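Local coordinates for phosphoglycerate oxidoreductase (Rhizobium etli, PDB 4HY3), which probably acts as an NAD(P)H-dependent reductase of glyoxylate or hydroxypyruvate, in the manner of other D-isomer-specific 2-hydroxyacid dehydrogenases, at residues A[35-39]-A[102-106]; A[329-333]-A[344-348]; A[38-44]-A[323-327]. All blocks are in the same frame, centred on the assembly; numbering follows the deposited sequence.

Contact 1 of 3, residues A[35-39]-A[102-106]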
loop_
_atom_site.group_PDB
_atom_site.type_symbol
_atom_site.label_atom_id
_atom_site.label_comp_id
_atom_site.label_asym_id
_atom_site.label_seq_id
_atom_site.Cartn_x
_atom_site.Cartn_y
_atom_site.Cartn_z
ATOM N N PRO A 35 -33.520 -14.464 -14.613
ATOM C CA PRO A 35 -32.220 -13.833 -14.848
ATOM C C PRO A 35 -31.852 -13.577 -16.310
ATOM O O PRO A 35 -30.881 -12.857 -16.597
ATOM C CB PRO A 35 -31.253 -14.846 -14.251
ATOM C CG PRO A 35 -31.960 -16.149 -14.412
ATOM C CD PRO A 35 -33.401 -15.869 -14.187
ATOM N N GLU A 36 -32.610 -14.188 -17.208
ATOM C CA GLU A 36 -32.462 -14.076 -18.667
ATOM C C GLU A 36 -32.130 -12.668 -19.104
ATOM O O GLU A 36 -32.731 -11.731 -18.615
ATOM C CB GLU A 36 -33.800 -14.446 -19.251
ATOM C CG GLU A 36 -34.753 -14.928 -18.160
ATOM C CD GLU A 36 -34.627 -16.412 -17.815
ATOM O OE1 GLU A 36 -33.750 -17.089 -18.377
ATOM O OE2 GLU A 36 -35.412 -16.907 -16.968
ATOM N N PRO A 37 -31.173 -12.483 -20.024
ATOM C CA PRO A 37 -30.335 -13.389 -20.809
ATOM C C PRO A 37 -29.182 -13.993 -19.987
ATOM O O PRO A 37 -28.292 -14.579 -20.551
ATOM C CB PRO A 37 -29.734 -12.431 -21.851
ATOM C CG PRO A 37 -29.477 -11.185 -21.063
ATOM C CD PRO A 37 -30.728 -11.071 -20.198
ATOM N N ARG A 38 -29.167 -13.798 -18.678
ATOM C CA ARG A 38 -28.200 -14.472 -17.833
ATOM C C ARG A 38 -28.890 -15.730 -17.339
ATOM O O ARG A 38 -30.077 -15.918 -17.660
ATOM C CB ARG A 38 -27.843 -13.578 -16.669
ATOM C CG ARG A 38 -27.188 -12.279 -17.104
ATOM C CD ARG A 38 -25.677 -12.410 -17.150
ATOM N NE ARG A 38 -25.129 -11.782 -18.354
ATOM C CZ ARG A 38 -24.909 -10.475 -18.523
ATOM N NH1 ARG A 38 -25.195 -9.591 -17.571
ATOM N NH2 ARG A 38 -24.394 -10.059 -19.664
ATOM N N SER A 39 -28.186 -16.590 -16.599
ATOM C CA SER A 39 -28.835 -17.749 -15.988
ATOM C C SER A 39 -28.172 -18.169 -14.687
ATOM O O SER A 39 -26.968 -18.009 -14.512
ATOM C CB SER A 39 -28.788 -18.940 -16.933
ATOM O OG SER A 39 -27.476 -19.511 -16.933
ATOM N N ASN A 102 -30.719 -7.004 -10.233
ATOM C CA ASN A 102 -30.437 -6.950 -11.659
ATOM C C ASN A 102 -29.114 -7.620 -11.862
ATOM O O ASN A 102 -28.165 -7.305 -11.152
ATOM C CB ASN A 102 -30.340 -5.488 -12.131
ATOM C CG ASN A 102 -30.500 -5.332 -13.645
ATOM O OD1 ASN A 102 -31.549 -5.639 -14.202
ATOM N ND2 ASN A 102 -29.478 -4.839 -14.298
ATOM N N VAL A 103 -29.068 -8.544 -12.823
ATOM C CA VAL A 103 -27.869 -9.348 -13.117
ATOM C C VAL A 103 -27.343 -9.162 -14.522
ATOM O O VAL A 103 -26.233 -9.543 -14.823
ATOM C CB VAL A 103 -28.051 -10.864 -12.845
ATOM C CG1 VAL A 103 -28.225 -11.106 -11.352
ATOM C CG2 VAL A 103 -29.149 -11.482 -13.689
ATOM N N GLU A 104 -28.165 -8.619 -15.402
ATOM C CA GLU A 104 -27.616 -8.024 -16.589
ATOM C C GLU A 104 -27.006 -6.778 -15.993
ATOM O O GLU A 104 -27.607 -6.172 -15.110
ATOM C CB GLU A 104 -28.726 -7.664 -17.562
ATOM C CG GLU A 104 -28.253 -7.659 -18.999
ATOM C CD GLU A 104 -28.537 -6.351 -19.678
ATOM O OE1 GLU A 104 -29.110 -5.448 -19.028
ATOM O OE2 GLU A 104 -28.177 -6.221 -20.861
ATOM N N SER A 105 -25.811 -6.390 -16.387
ATOM C CA SER A 105 -25.280 -5.173 -15.765
ATOM C C SER A 105 -26.221 -3.924 -15.856
ATOM O O SER A 105 -26.019 -2.956 -15.132
ATOM C CB SER A 105 -23.877 -4.862 -16.296
ATOM O OG SER A 105 -23.813 -5.033 -17.704
ATOM N N ASN A 106 -27.267 -3.962 -16.690
ATOM C CA ASN A 106 -28.024 -2.737 -17.014
ATOM C C ASN A 106 -29.462 -2.548 -16.504
ATOM O O ASN A 106 -30.316 -3.437 -16.606
ATOM C CB ASN A 106 -27.969 -2.463 -18.518
ATOM C CG ASN A 106 -26.673 -1.795 -18.923
ATOM O OD1 ASN A 106 -25.728 -2.471 -19.311
ATOM N ND2 ASN A 106 -26.607 -0.459 -18.788
#
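With CG anti to its own carbonyl carbon (chi1 -62°) and the chain kinked at chi2 (-91°) and again at chi3, Arg38 reaches across to the 102-106 loop and brings NH1 to the backbone carbonyl of Val103. Arg38 NH1 donates to Val103 O over 2.9 Å, with an N-H...O angle of 151°. The bond lies in the carbonyl plane on a lone pair of the oxygen, which in turn sits at the guanidinium edge, almost exactly in plane. A side chain thus pins a main-chain carbonyl in a loop without regular structure. Beside the bond, CG2 of Val103 lies between its own backbone N and carbonyl carbon and points at the opposite loop, 3.9 Å from Arg38 CB and 4.0 Å from Pro35 CB. The loops follow strands 30-34 and 99-101, which flank strand 77-82 in the parallel part of the mixed sheet of a flavodoxin-like domain; Gln83, just beyond that middle strand, touches Pro37 and Val103 and bonds weakly to Pro35 O. The first loop is braced internally as well, since Arg38 N donates to Pro35 O over 2.9 Å, closing a turn that contains the cis peptide bond before Pro37. Toward the exposed margin, Pro37 CG approaches Glu104 CG at 4.3 Å. The Glu104 carboxylate turns back on its own loop, OE1 accepting a weak 3.3 Å bond from Asn106 N, while OE2 stays 5.5 Å from Arg38 NH2, too far for a salt bridge.

Contact 2 of 3, residues A[329-333]-A[344-348]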
loop_
_atom_site.group_PDB
_atom_site.type_symbol
_atom_site.label_atom_id
_atom_site.label_comp_id
_atom_site.label_asym_id
_atom_site.label_seq_id
_atom_site.Cartn_x
_atom_site.Cartn_y
_atom_site.Cartn_z
HETATM N N MSE A 329 -22.219 -11.979 -5.028
HETATM C CA MSE A 329 -22.731 -10.680 -4.637
HETATM C C MSE A 329 -24.170 -10.786 -4.228
HETATM O O MSE A 329 -24.514 -10.463 -3.107
HETATM C CB MSE A 329 -22.562 -9.667 -5.754
HETATM C CG MSE A 329 -21.096 -9.318 -5.973
HETATM SE SE MSE A 329 -20.859 -8.076 -7.493
HETATM C CE MSE A 329 -22.226 -6.796 -6.885
ATOM N N VAL A 330 -25.020 -11.218 -5.147
ATOM C CA VAL A 330 -26.409 -11.585 -4.888
ATOM C C VAL A 330 -26.602 -12.252 -3.520
ATOM O O VAL A 330 -27.511 -11.919 -2.748
ATOM C CB VAL A 330 -26.884 -12.563 -5.999
ATOM C CG1 VAL A 330 -28.231 -13.174 -5.630
ATOM C CG2 VAL A 330 -26.903 -11.868 -7.374
ATOM N N LEU A 331 -25.720 -13.197 -3.220
ATOM C CA LEU A 331 -25.782 -13.936 -1.982
ATOM C C LEU A 331 -25.507 -13.015 -0.784
ATOM O O LEU A 331 -26.258 -12.963 0.196
ATOM C CB LEU A 331 -24.798 -15.100 -2.076
ATOM C CG LEU A 331 -25.323 -16.536 -1.858
ATOM C CD1 LEU A 331 -26.813 -16.664 -2.112
ATOM C CD2 LEU A 331 -24.554 -17.569 -2.666
ATOM N N GLU A 332 -24.442 -12.247 -0.875
ATOM C CA GLU A 332 -24.168 -11.306 0.156
ATOM C C GLU A 332 -25.327 -10.335 0.335
ATOM O O GLU A 332 -25.841 -10.154 1.443
ATOM C CB GLU A 332 -22.867 -10.615 -0.147
ATOM C CG GLU A 332 -21.673 -11.473 0.226
ATOM C CD GLU A 332 -20.404 -10.959 -0.414
ATOM O OE1 GLU A 332 -20.528 -10.444 -1.557
ATOM O OE2 GLU A 332 -19.307 -11.071 0.208
ATOM N N ASP A 333 -25.793 -9.731 -0.746
ATOM C CA ASP A 333 -26.899 -8.802 -0.593
ATOM C C ASP A 333 -28.184 -9.419 -0.061
ATOM O O ASP A 333 -28.879 -8.796 0.713
ATOM C CB ASP A 333 -27.094 -7.929 -1.829
ATOM C CG ASP A 333 -26.162 -6.719 -1.808
ATOM O OD1 ASP A 333 -25.576 -6.492 -0.709
ATOM O OD2 ASP A 333 -25.996 -6.015 -2.847
HETATM N N MSE A 344 -25.362 -3.695 0.225
HETATM C CA MSE A 344 -24.098 -2.962 0.158
HETATM C C MSE A 344 -23.318 -3.307 -1.059
HETATM O O MSE A 344 -22.629 -2.460 -1.606
HETATM C CB MSE A 344 -23.157 -3.321 1.308
HETATM C CG MSE A 344 -23.559 -2.860 2.698
HETATM SE SE MSE A 344 -24.037 -0.948 2.713
HETATM C CE MSE A 344 -22.269 -0.070 2.805
ATOM N N ARG A 345 -23.422 -4.557 -1.489
ATOM C CA ARG A 345 -22.435 -5.171 -2.367
ATOM C C ARG A 345 -22.625 -4.785 -3.827
ATOM O O ARG A 345 -21.667 -4.423 -4.511
ATOM C CB ARG A 345 -22.410 -6.714 -2.188
ATOM C CG ARG A 345 -21.195 -7.391 -2.814
ATOM C CD ARG A 345 -20.149 -6.324 -3.108
ATOM N NE ARG A 345 -18.784 -6.822 -3.140
ATOM C CZ ARG A 345 -17.707 -6.054 -3.302
ATOM N NH1 ARG A 345 -17.812 -4.743 -3.446
ATOM N NH2 ARG A 345 -16.517 -6.608 -3.318
ATOM N N CYS A 346 -23.858 -4.897 -4.296
ATOM C CA CYS A 346 -24.193 -4.554 -5.659
ATOM C C CYS A 346 -24.592 -3.090 -5.670
ATOM O O CYS A 346 -24.950 -2.549 -4.629
ATOM C CB CYS A 346 -25.364 -5.422 -6.135
ATOM S SG CYS A 346 -25.266 -7.217 -5.822
ATOM N N LYS A 347 -24.557 -2.456 -6.839
ATOM C CA LYS A 347 -24.878 -1.040 -6.944
ATOM C C LYS A 347 -26.380 -0.736 -6.755
ATOM O O LYS A 347 -27.229 -1.435 -7.285
ATOM C CB LYS A 347 -24.370 -0.478 -8.269
ATOM C CG LYS A 347 -24.370 1.037 -8.289
ATOM C CD LYS A 347 -24.441 1.618 -9.690
ATOM C CE LYS A 347 -23.054 1.935 -10.252
ATOM N NZ LYS A 347 -23.096 3.081 -11.215
ATOM N N ARG A 348 -26.700 0.307 -5.997
ATOM C CA ARG A 348 -28.086 0.774 -5.887
ATOM C C ARG A 348 -28.440 1.738 -7.034
ATOM O O ARG A 348 -27.535 2.290 -7.655
ATOM C CB ARG A 348 -28.261 1.514 -4.568
ATOM C CG ARG A 348 -29.595 1.258 -3.941
ATOM C CD ARG A 348 -29.403 0.465 -2.686
ATOM N NE ARG A 348 -29.708 1.319 -1.559
ATOM C CZ ARG A 348 -29.219 1.159 -0.336
ATOM N NH1 ARG A 348 -28.377 0.165 -0.063
ATOM N NH2 ARG A 348 -29.585 2.005 0.616
#
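With CG swung beside its backbone N (chi1 -84°), Asp333 directs its carboxylate from the helix into the turn before strand 347-348, where three consecutive backbone N-H groups, those of Met344, Arg345 and Cys346, converge on it. Asp333 OD1 takes two of them: Arg345 N donates nearly straight (3.0 Å, 169°) onto the syn lone pair, whereas Met344 N, also 3.0 Å away, comes from above the carboxylate plane. Asp333 OD2 accepts from Cys346 N at 2.8 Å, on the syn side but tilted from the plane. Gripped at both oxygens, this buried carboxylate is held against rotation, and its donors would probably favour the charged form. The helix is 320-338, the long C-terminal helix of the chain, and the turn leads into a short strand that runs antiparallel to strand 122-125 at the edge of the mixed sheet. Beside the bonds, selenomethionine Met329 extends through chi2 and then folds at chi3 (50°), bringing CE to 3.5 Å from Cys346 CB. The Met329 and Arg345 side chains cross at about a right angle, Met329 CG lying 3.7 Å from Arg345 CG. The arginine chain, CG anti to the backbone N and then bent at chi2, runs side by side with Glu332, whose OE1 is 3.4 Å from Arg345 CG. Rather than pair as charges, both ends turn to the second subunit: Arg345 NH2 forms a salt bridge with Glu216 of that subunit, and Glu332 OE2 accepts a hydrogen bond from its Ser212 N.

Contact 3 of 3, residues A[38-44]-A[323-327]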
loop_
_atom_site.group_PDB
_atom_site.type_symbol
_atom_site.label_atom_id
_atom_site.label_comp_id
_atom_site.label_asym_id
_atom_site.label_seq_id
_atom_site.Cartn_x
_atom_site.Cartn_y
_atom_site.Cartn_z
ATOM N N ARG A 38 -29.167 -13.798 -18.678
ATOM C CA ARG A 38 -28.200 -14.472 -17.833
ATOM C C ARG A 38 -28.890 -15.730 -17.339
ATOM O O ARG A 38 -30.077 -15.918 -17.660
ATOM C CB ARG A 38 -27.843 -13.578 -16.669
ATOM C CG ARG A 38 -27.188 -12.279 -17.104
ATOM C CD ARG A 38 -25.677 -12.410 -17.150
ATOM N NE ARG A 38 -25.129 -11.782 -18.354
ATOM C CZ ARG A 38 -24.909 -10.475 -18.523
ATOM N NH1 ARG A 38 -25.195 -9.591 -17.571
ATOM N NH2 ARG A 38 -24.394 -10.059 -19.664
ATOM N N SER A 39 -28.186 -16.590 -16.599
ATOM C CA SER A 39 -28.835 -17.749 -15.988
ATOM C C SER A 39 -28.172 -18.169 -14.687
ATOM O O SER A 39 -26.968 -18.009 -14.512
ATOM C CB SER A 39 -28.788 -18.940 -16.933
ATOM O OG SER A 39 -27.476 -19.511 -16.933
ATOM N N LEU A 40 -28.950 -18.792 -13.806
ATOM C CA LEU A 40 -28.385 -19.437 -12.622
ATOM C C LEU A 40 -27.118 -20.262 -12.873
ATOM O O LEU A 40 -26.108 -20.100 -12.166
ATOM C CB LEU A 40 -29.445 -20.276 -11.920
ATOM C CG LEU A 40 -30.620 -19.425 -11.473
ATOM C CD1 LEU A 40 -31.641 -20.272 -10.734
ATOM C CD2 LEU A 40 -30.134 -18.258 -10.625
ATOM N N ASP A 41 -27.168 -21.143 -13.880
ATOM C CA ASP A 41 -26.010 -21.991 -14.220
ATOM C C ASP A 41 -24.742 -21.180 -14.444
ATOM O O ASP A 41 -23.706 -21.568 -13.944
ATOM C CB ASP A 41 -26.317 -22.886 -15.398
ATOM C CG ASP A 41 -27.170 -24.066 -15.004
ATOM O OD1 ASP A 41 -26.686 -24.915 -14.244
ATOM O OD2 ASP A 41 -28.334 -24.163 -15.423
ATOM N N LEU A 42 -24.865 -20.042 -15.142
ATOM C CA LEU A 42 -23.763 -19.118 -15.445
ATOM C C LEU A 42 -23.256 -18.260 -14.291
ATOM O O LEU A 42 -22.036 -17.989 -14.203
ATOM C CB LEU A 42 -24.125 -18.169 -16.619
ATOM C CG LEU A 42 -23.084 -17.113 -17.093
ATOM C CD1 LEU A 42 -21.790 -17.743 -17.608
ATOM C CD2 LEU A 42 -23.648 -16.164 -18.125
ATOM N N ILE A 43 -24.168 -17.815 -13.438
ATOM C CA ILE A 43 -23.810 -16.846 -12.416
ATOM C C ILE A 43 -23.554 -17.432 -11.010
ATOM O O ILE A 43 -23.235 -16.715 -10.058
ATOM C CB ILE A 43 -24.783 -15.644 -12.402
ATOM C CG1 ILE A 43 -26.228 -16.069 -12.015
ATOM C CG2 ILE A 43 -24.770 -14.982 -13.767
ATOM C CD1 ILE A 43 -27.129 -14.967 -11.441
ATOM N N PHE A 44 -23.620 -18.743 -10.878
ATOM C CA PHE A 44 -23.396 -19.333 -9.562
ATOM C C PHE A 44 -22.356 -20.445 -9.607
ATOM O O PHE A 44 -22.582 -21.458 -10.270
ATOM C CB PHE A 44 -24.733 -19.858 -9.029
ATOM C CG PHE A 44 -25.608 -18.784 -8.461
ATOM C CD1 PHE A 44 -25.448 -18.349 -7.128
ATOM C CD2 PHE A 44 -26.560 -18.177 -9.228
ATOM C CE1 PHE A 44 -26.249 -17.355 -6.585
ATOM C CE2 PHE A 44 -27.358 -17.172 -8.670
ATOM C CZ PHE A 44 -27.199 -16.760 -7.359
ATOM N N PHE A 323 -18.593 -13.617 -14.117
ATOM C CA PHE A 323 -19.956 -14.052 -13.955
ATOM C C PHE A 323 -20.179 -14.816 -12.669
ATOM O O PHE A 323 -21.190 -14.629 -12.032
ATOM C CB PHE A 323 -20.341 -14.899 -15.134
ATOM C CG PHE A 323 -20.455 -14.126 -16.399
ATOM C CD1 PHE A 323 -21.448 -13.170 -16.560
ATOM C CD2 PHE A 323 -19.591 -14.376 -17.459
ATOM C CE1 PHE A 323 -21.567 -12.462 -17.751
ATOM C CE2 PHE A 323 -19.708 -13.664 -18.656
ATOM C CZ PHE A 323 -20.685 -12.697 -18.790
ATOM N N LYS A 324 -19.234 -15.651 -12.257
ATOM C CA LYS A 324 -19.414 -16.373 -10.992
ATOM C C LYS A 324 -19.430 -15.419 -9.821
ATOM O O LYS A 324 -19.981 -15.736 -8.769
ATOM C CB LYS A 324 -18.343 -17.430 -10.738
ATOM C CG LYS A 324 -18.229 -18.512 -11.783
ATOM C CD LYS A 324 -19.557 -19.209 -11.977
ATOM C CE LYS A 324 -19.375 -20.474 -12.772
ATOM N NZ LYS A 324 -20.481 -20.452 -13.756
ATOM N N LYS A 325 -18.816 -14.258 -9.991
ATOM C CA LYS A 325 -18.811 -13.270 -8.919
ATOM C C LYS A 325 -20.202 -12.659 -8.748
ATOM O O LYS A 325 -20.578 -12.249 -7.667
ATOM C CB LYS A 325 -17.740 -12.193 -9.141
ATOM C CG LYS A 325 -16.549 -12.264 -8.200
ATOM C CD LYS A 325 -15.844 -10.905 -8.098
ATOM C CE LYS A 325 -14.880 -10.621 -9.283
ATOM N NZ LYS A 325 -14.809 -9.209 -9.804
HETATM N N MSE A 326 -20.985 -12.606 -9.812
HETATM C CA MSE A 326 -22.307 -12.025 -9.696
HETATM C C MSE A 326 -23.033 -12.830 -8.661
HETATM O O MSE A 326 -23.685 -12.281 -7.806
HETATM C CB MSE A 326 -23.045 -12.073 -11.033
HETATM C CG MSE A 326 -22.396 -11.228 -12.118
HETATM SE SE MSE A 326 -23.632 -10.414 -13.337
HETATM C CE MSE A 326 -23.656 -11.819 -14.688
ATOM N N GLY A 327 -22.893 -14.146 -8.701
ATOM C CA GLY A 327 -23.561 -15.027 -7.753
ATOM C C GLY A 327 -23.243 -14.712 -6.317
ATOM O O GLY A 327 -24.147 -14.589 -5.493
#
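Phe323, Ile43 and Lys324 join two helices: the short helix 40-43, which follows the first loop of the flavodoxin-like domain, and helix 320-338, which returns to that domain near the end of the chain. The Phe323 ring is packed by Leu42, whose CD2 lies over one face in a CH-pi contact, 4.2 Å from the centroid. Phe323 CE1, on one side of the ring, lies over a face of the Arg38 guanidinium, 3.7 Å from Arg38 NE and with the planes 51° apart; the NH1 of that group is bonded to Val103 O. Ile43 fits beside this pair: CG2, anti to the carbonyl carbon, meets CE of selenomethionine Met326 at 3.5 Å, and Ile43 CA makes a C-H...O contact with Phe323 O. On the polar side, the lysine chain, bent at chi2 and chi4, curls over the C-terminal end of helix 40-43, where Lys324 NZ donates to Leu42 O (2.9 Å), approaching from above the carbonyl plane, and weakly to Asp41 O; Asp320 OD1 gives the ammonium a salt bridge within its own helix. A leucine in place of Lys324 would probably leave those two helix-end carbonyls without this donor and Asp320 without its countercharge. At the other end Ser39 is the N-cap, its OG accepting from Leu42 N at 3.2 Å. Just past the helix, the Phe44 ring presents a face to Gly327, whose CA lies 4.0 Å from its centroid.

Overall arrangement
From the N terminus, strand 30-34 runs into a stretch that serves two contacts. Contact 1 makes the first closure, spanning 62 residues and linking the ends of two strands in the same sheet. Contact 3 starts from the same stretch but spans 278 residues, including the NAD-binding region, before helix 320-338 comes back; the shorter closure of contact 1 thus lies along the beginning of the longer one. Contact 2 comes after both, a short closure joining that helix to the final strand. In space the three meet: Val103 packs on Ile43 and Val330, and Val330 also touches Phe44. Helix 320-338 thus ties loops 35-39 and 102-106 and helix 40-43 to strand 347-348.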